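Local structure of CG8862 (Drosophila melanogaster, 3ISM) at residues Gly20-His32 with Ser234-Lys246. The protein is an endonuclease G of the DNA/RNA non-specific endonuclease family, probably a magnesium-dependent enzyme that cuts DNA and RNA. Sequence-based numbering, arbitrary orientation.
Sequences GQIMKYGFPGLDH and SAGLLFFDQINRK
Y25 carries this contact, with I243 on one face of its phenol ring and F240 beside its root. I243 CD1 lies 3.8 Å from the ring centroid in a CH-pi contact, while CG1 of I243 touches Y25 CD2 at 3.4 Å. The aliphatic chain of K24 covers the opposite face. F240 comes in obliquely, its CD1 3.5 Å from Y25 CB and the ring planes inclined at 53°. With CG anti to the carbonyl carbon (chi1 -68°), the phenol runs between these neighbours to a hydrogen bond with E197, which also pairs with K24. Cut back to alanine, Y25 would probably strip I243 of its ring face, open a gap beside F240 and leave E197 short of one donor.

The backbone joins in: Q242 N donates to Y25 O at 3.0 Å, nearly straight at the hydrogen but from above the carbonyl plane. A water links G26 O to F240 N. At G26, D241 OD1 occupies the space a side chain would need, and Q242 NE2 holds that oxygen at 2.8 Å. P28 CA sets a C-H against L238 O, 3.2 Å away, and the proline ring meets F239 CD1 and L237 CB.

Two type I turns, M23 to G26 and F240 to I243, form structural packing away from the metal and probable active-site residues, joining the chain after helix 16-22 to that after helix 228-235 over the mixed sheet. Beneath, F240 and F239 press on strands 153-161 and 189-197, M23 and P28 rest on W52 of strand 49-57, and R45 of the second subunit binds P28 O.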
loop_
_atom_site.group_PDB
_atom_site.type_symbol
_atom_site.label_atom_id
_atom_site.label_comp_id
_atom_site.label_asym_id
_atom_site.label_seq_id
_atom_site.Cartn_x
_atom_site.Cartn_y
_atom_site.Cartn_z
ATOM N N GLY B 20 -18.920 7.509 18.885
ATOM C CA GLY B 20 -19.742 8.439 18.122
ATOM C C GLY B 20 -19.379 9.899 18.338
ATOM O O GLY B 20 -19.540 10.718 17.435
ATOM N N GLN B 21 -18.902 10.233 19.536
ATOM C CA GLN B 21 -18.337 11.561 19.794
ATOM C C GLN B 21 -17.035 11.788 19.012
ATOM O O GLN B 21 -16.893 12.790 18.297
ATOM C CB GLN B 21 -18.099 11.769 21.286
ATOM C CG GLN B 21 -19.349 12.145 22.080
ATOM C CD GLN B 21 -19.143 11.988 23.575
ATOM O OE1 GLN B 21 -18.022 11.753 24.036
ATOM N NE2 GLN B 21 -20.225 12.107 24.341
ATOM N N ILE B 22 -16.094 10.853 19.141
ATOM C CA ILE B 22 -14.808 10.949 18.448
ATOM C C ILE B 22 -15.018 11.001 16.930
ATOM O O ILE B 22 -14.443 11.868 16.261
ATOM C CB ILE B 22 -13.836 9.794 18.845
ATOM C CG1 ILE B 22 -13.394 9.949 20.301
ATOM C CG2 ILE B 22 -12.611 9.762 17.938
ATOM C CD1 ILE B 22 -12.885 8.656 20.928
ATOM N N MET B 23 -15.879 10.119 16.412
ATOM C CA MET B 23 -16.116 9.995 14.969
ATOM C C MET B 23 -17.301 10.818 14.476
ATOM O O MET B 23 -17.970 10.440 13.514
ATOM C CB MET B 23 -16.320 8.526 14.572
ATOM C CG MET B 23 -15.220 7.572 15.043
ATOM S SD MET B 23 -13.534 8.071 14.589
ATOM C CE MET B 23 -13.599 7.997 12.801
ATOM N N LYS B 24 -17.549 11.939 15.141
ATOM C CA LYS B 24 -18.594 12.901 14.786
ATOM C C LYS B 24 -18.656 13.273 13.292
ATOM O O LYS B 24 -19.738 13.369 12.704
ATOM C CB LYS B 24 -18.373 14.174 15.603
ATOM C CG LYS B 24 -19.347 15.300 15.314
ATOM C CD LYS B 24 -19.154 16.420 16.311
ATOM C CE LYS B 24 -19.978 17.619 15.968
ATOM N NZ LYS B 24 -19.911 18.608 17.080
ATOM N N TYR B 25 -17.490 13.495 12.697
ATOM C CA TYR B 25 -17.418 13.998 11.329
ATOM C C TYR B 25 -17.185 12.915 10.272
ATOM O O TYR B 25 -16.917 13.223 9.113
ATOM C CB TYR B 25 -16.369 15.109 11.238
ATOM C CG TYR B 25 -16.788 16.358 11.994
ATOM C CD1 TYR B 25 -16.067 16.808 13.100
ATOM C CD2 TYR B 25 -17.930 17.068 11.623
ATOM C CE1 TYR B 25 -16.461 17.943 13.807
ATOM C CE2 TYR B 25 -18.327 18.224 12.315
ATOM C CZ TYR B 25 -17.582 18.650 13.406
ATOM O OH TYR B 25 -17.963 19.773 14.096
ATOM N N GLY B 26 -17.297 11.653 10.670
ATOM C CA GLY B 26 -17.219 10.549 9.716
ATOM C C GLY B 26 -15.973 9.716 9.883
ATOM O O GLY B 26 -15.050 10.102 10.605
ATOM N N PHE B 27 -15.956 8.572 9.207
ATOM C CA PHE B 27 -14.817 7.666 9.195
ATOM C C PHE B 27 -13.955 7.866 7.952
ATOM O O PHE B 27 -14.463 7.749 6.845
ATOM C CB PHE B 27 -15.318 6.205 9.209
ATOM C CG PHE B 27 -15.870 5.758 10.541
ATOM C CD1 PHE B 27 -15.195 4.802 11.292
ATOM C CD2 PHE B 27 -17.063 6.278 11.033
ATOM C CE1 PHE B 27 -15.694 4.370 12.527
ATOM C CE2 PHE B 27 -17.576 5.860 12.273
ATOM C CZ PHE B 27 -16.879 4.898 13.020
ATOM N N PRO B 28 -12.644 8.128 8.121
ATOM C CA PRO B 28 -11.756 8.185 6.937
ATOM C C PRO B 28 -11.765 6.912 6.068
ATOM O O PRO B 28 -11.637 6.995 4.836
ATOM C CB PRO B 28 -10.362 8.406 7.549
ATOM C CG PRO B 28 -10.659 9.100 8.868
ATOM C CD PRO B 28 -11.895 8.382 9.366
ATOM N N GLY B 29 -11.927 5.757 6.704
ATOM C CA GLY B 29 -11.957 4.480 5.996
ATOM C C GLY B 29 -12.473 3.428 6.949
ATOM O O GLY B 29 -12.714 3.719 8.125
ATOM N N LEU B 30 -12.661 2.205 6.458
ATOM C CA LEU B 30 -13.261 1.170 7.294
ATOM C C LEU B 30 -12.431 -0.118 7.364
ATOM O O LEU B 30 -12.968 -1.200 7.594
ATOM C CB LEU B 30 -14.723 0.895 6.881
ATOM C CG LEU B 30 -15.712 2.076 6.817
ATOM C CD1 LEU B 30 -16.945 1.706 5.984
ATOM C CD2 LEU B 30 -16.134 2.576 8.212
ATOM N N ASP B 31 -11.119 0.007 7.189
ATOM C CA ASP B 31 -10.250 -1.150 7.276
ATOM C C ASP B 31 -9.905 -1.437 8.740
ATOM O O ASP B 31 -9.244 -0.640 9.404
ATOM C CB ASP B 31 -8.983 -0.950 6.430
ATOM C CG ASP B 31 -8.262 -2.264 6.113
ATOM O OD1 ASP B 31 -8.811 -3.334 6.431
ATOM O OD2 ASP B 31 -7.156 -2.237 5.519
ATOM N N HIS B 32 -10.395 -2.565 9.241
ATOM C CA HIS B 32 -9.932 -3.117 10.511
ATOM C C HIS B 32 -9.977 -2.041 11.611
ATOM O O HIS B 32 -8.955 -1.728 12.248
ATOM C CB HIS B 32 -8.510 -3.662 10.315
ATOM C CG HIS B 32 -8.197 -4.861 11.145
ATOM N ND1 HIS B 32 -8.690 -6.119 10.852
ATOM C CD2 HIS B 32 -7.436 -5.001 12.254
ATOM C CE1 HIS B 32 -8.257 -6.975 11.759
ATOM N NE2 HIS B 32 -7.476 -6.326 12.607
ATOM N N SER B 234 -3.281 11.531 -1.548
ATOM C CA SER B 234 -2.133 10.668 -1.204
ATOM C C SER B 234 -2.483 9.520 -0.269
ATOM O O SER B 234 -1.892 8.435 -0.367
ATOM C CB SER B 234 -1.021 11.490 -0.574
ATOM O OG SER B 234 -0.446 12.353 -1.536
ATOM N N ALA B 235 -3.413 9.739 0.659
ATOM C CA ALA B 235 -3.688 8.693 1.672
ATOM C C ALA B 235 -4.679 7.644 1.221
ATOM O O ALA B 235 -4.746 6.562 1.810
ATOM C CB ALA B 235 -4.187 9.315 2.996
ATOM N N GLY B 236 -5.493 7.968 0.220
ATOM C CA GLY B 236 -6.589 7.076 -0.141
ATOM C C GLY B 236 -7.665 7.117 0.929
ATOM O O GLY B 236 -8.290 6.115 1.219
ATOM N N LEU B 237 -7.868 8.284 1.529
ATOM C CA LEU B 237 -8.854 8.452 2.610
ATOM C C LEU B 237 -9.565 9.769 2.428
ATOM O O LEU B 237 -9.003 10.682 1.849
ATOM C CB LEU B 237 -8.162 8.487 3.984
ATOM C CG LEU B 237 -7.414 7.227 4.443
ATOM C CD1 LEU B 237 -6.589 7.472 5.718
ATOM C CD2 LEU B 237 -8.391 6.064 4.629
ATOM N N LEU B 238 -10.783 9.883 2.950
ATOM C CA LEU B 238 -11.465 11.180 3.005
ATOM C C LEU B 238 -11.678 11.601 4.454
ATOM O O LEU B 238 -12.287 10.872 5.249
ATOM C CB LEU B 238 -12.794 11.153 2.238
ATOM C CG LEU B 238 -12.746 10.861 0.728
ATOM C CD1 LEU B 238 -14.142 10.460 0.246
ATOM C CD2 LEU B 238 -12.206 12.040 -0.100
ATOM N N PHE B 239 -11.187 12.789 4.792
ATOM C CA PHE B 239 -11.252 13.297 6.170
ATOM C C PHE B 239 -12.421 14.242 6.343
ATOM O O PHE B 239 -12.747 15.030 5.432
ATOM C CB PHE B 239 -9.930 13.980 6.577
ATOM C CG PHE B 239 -8.712 13.153 6.284
ATOM C CD1 PHE B 239 -8.406 12.032 7.056
ATOM C CD2 PHE B 239 -7.878 13.481 5.227
ATOM C CE1 PHE B 239 -7.280 11.250 6.773
ATOM C CE2 PHE B 239 -6.760 12.707 4.925
ATOM C CZ PHE B 239 -6.450 11.592 5.718
ATOM N N PHE B 240 -13.076 14.140 7.503
ATOM C CA PHE B 240 -14.177 15.024 7.846
ATOM C C PHE B 240 -15.215 15.071 6.714
ATOM O O PHE B 240 -15.704 16.143 6.328
ATOM C CB PHE B 240 -13.627 16.415 8.222
ATOM C CG PHE B 240 -12.664 16.381 9.396
ATOM C CD1 PHE B 240 -13.142 16.414 10.709
ATOM C CD2 PHE B 240 -11.294 16.272 9.194
ATOM C CE1 PHE B 240 -12.272 16.357 11.783
ATOM C CE2 PHE B 240 -10.418 16.216 10.269
ATOM C CZ PHE B 240 -10.904 16.256 11.564
ATOM N N ASP B 241 -15.546 13.882 6.201
ATOM C CA ASP B 241 -16.506 13.718 5.101
ATOM C C ASP B 241 -17.903 14.282 5.379
ATOM O O ASP B 241 -18.625 14.603 4.438
ATOM C CB ASP B 241 -16.567 12.245 4.607
ATOM C CG ASP B 241 -17.169 11.269 5.641
ATOM O OD1 ASP B 241 -18.170 11.614 6.305
ATOM O OD2 ASP B 241 -16.644 10.129 5.777
ATOM N N GLN B 242 -18.272 14.420 6.657
ATOM C CA GLN B 242 -19.550 15.049 7.033
ATOM C C GLN B 242 -19.546 16.578 6.895
ATOM O O GLN B 242 -20.600 17.200 6.892
ATOM C CB GLN B 242 -19.982 14.655 8.459
ATOM C CG GLN B 242 -20.215 13.151 8.676
ATOM C CD GLN B 242 -21.315 12.598 7.793
ATOM O OE1 GLN B 242 -22.492 12.912 7.981
ATOM N NE2 GLN B 242 -20.938 11.777 6.819
ATOM N N ILE B 243 -18.364 17.178 6.780
ATOM C CA ILE B 243 -18.244 18.620 6.538
ATOM C C ILE B 243 -18.044 18.925 5.050
ATOM O O ILE B 243 -17.093 18.448 4.439
ATOM C CB ILE B 243 -17.049 19.224 7.313
ATOM C CG1 ILE B 243 -17.099 18.806 8.785
ATOM C CG2 ILE B 243 -17.018 20.759 7.170
ATOM C CD1 ILE B 243 -15.887 19.239 9.609
ATOM N N ASN B 244 -18.950 19.709 4.474
ATOM C CA ASN B 244 -18.735 20.322 3.158
ATOM C C ASN B 244 -17.639 21.391 3.325
ATOM O O ASN B 244 -17.750 22.267 4.180
ATOM C CB ASN B 244 -20.063 20.926 2.663
ATOM C CG ASN B 244 -19.942 21.695 1.344
ATOM O OD1 ASN B 244 -18.966 21.577 0.599
ATOM N ND2 ASN B 244 -20.968 22.483 1.050
ATOM N N ARG B 245 -16.588 21.313 2.509
ATOM C CA ARG B 245 -15.436 22.225 2.627
ATOM C C ARG B 245 -15.809 23.683 2.353
ATOM O O ARG B 245 -15.079 24.603 2.740
ATOM C CB ARG B 245 -14.294 21.796 1.692
ATOM C CG ARG B 245 -13.721 20.414 1.967
ATOM C CD ARG B 245 -12.441 20.444 2.803
ATOM N NE ARG B 245 -12.271 19.168 3.490
ATOM C CZ ARG B 245 -11.521 18.157 3.062
ATOM N NH1 ARG B 245 -10.809 18.260 1.945
ATOM N NH2 ARG B 245 -11.463 17.045 3.779
ATOM N N LYS B 246 -16.951 23.884 1.692
ATOM C CA LYS B 246 -17.475 25.217 1.435
ATOM C C LYS B 246 -18.086 25.834 2.688
ATOM O O LYS B 246 -18.410 27.021 2.702
ATOM C CB LYS B 246 -18.507 25.185 0.304
ATOM C CG LYS B 246 -17.912 24.846 -1.056
ATOM C CD LYS B 246 -18.897 25.167 -2.177
ATOM C CE LYS B 246 -18.252 25.010 -3.550
ATOM N NZ LYS B 246 -17.829 23.601 -3.798
HETATM O O HOH W 1 -13.024 11.716 9.074
#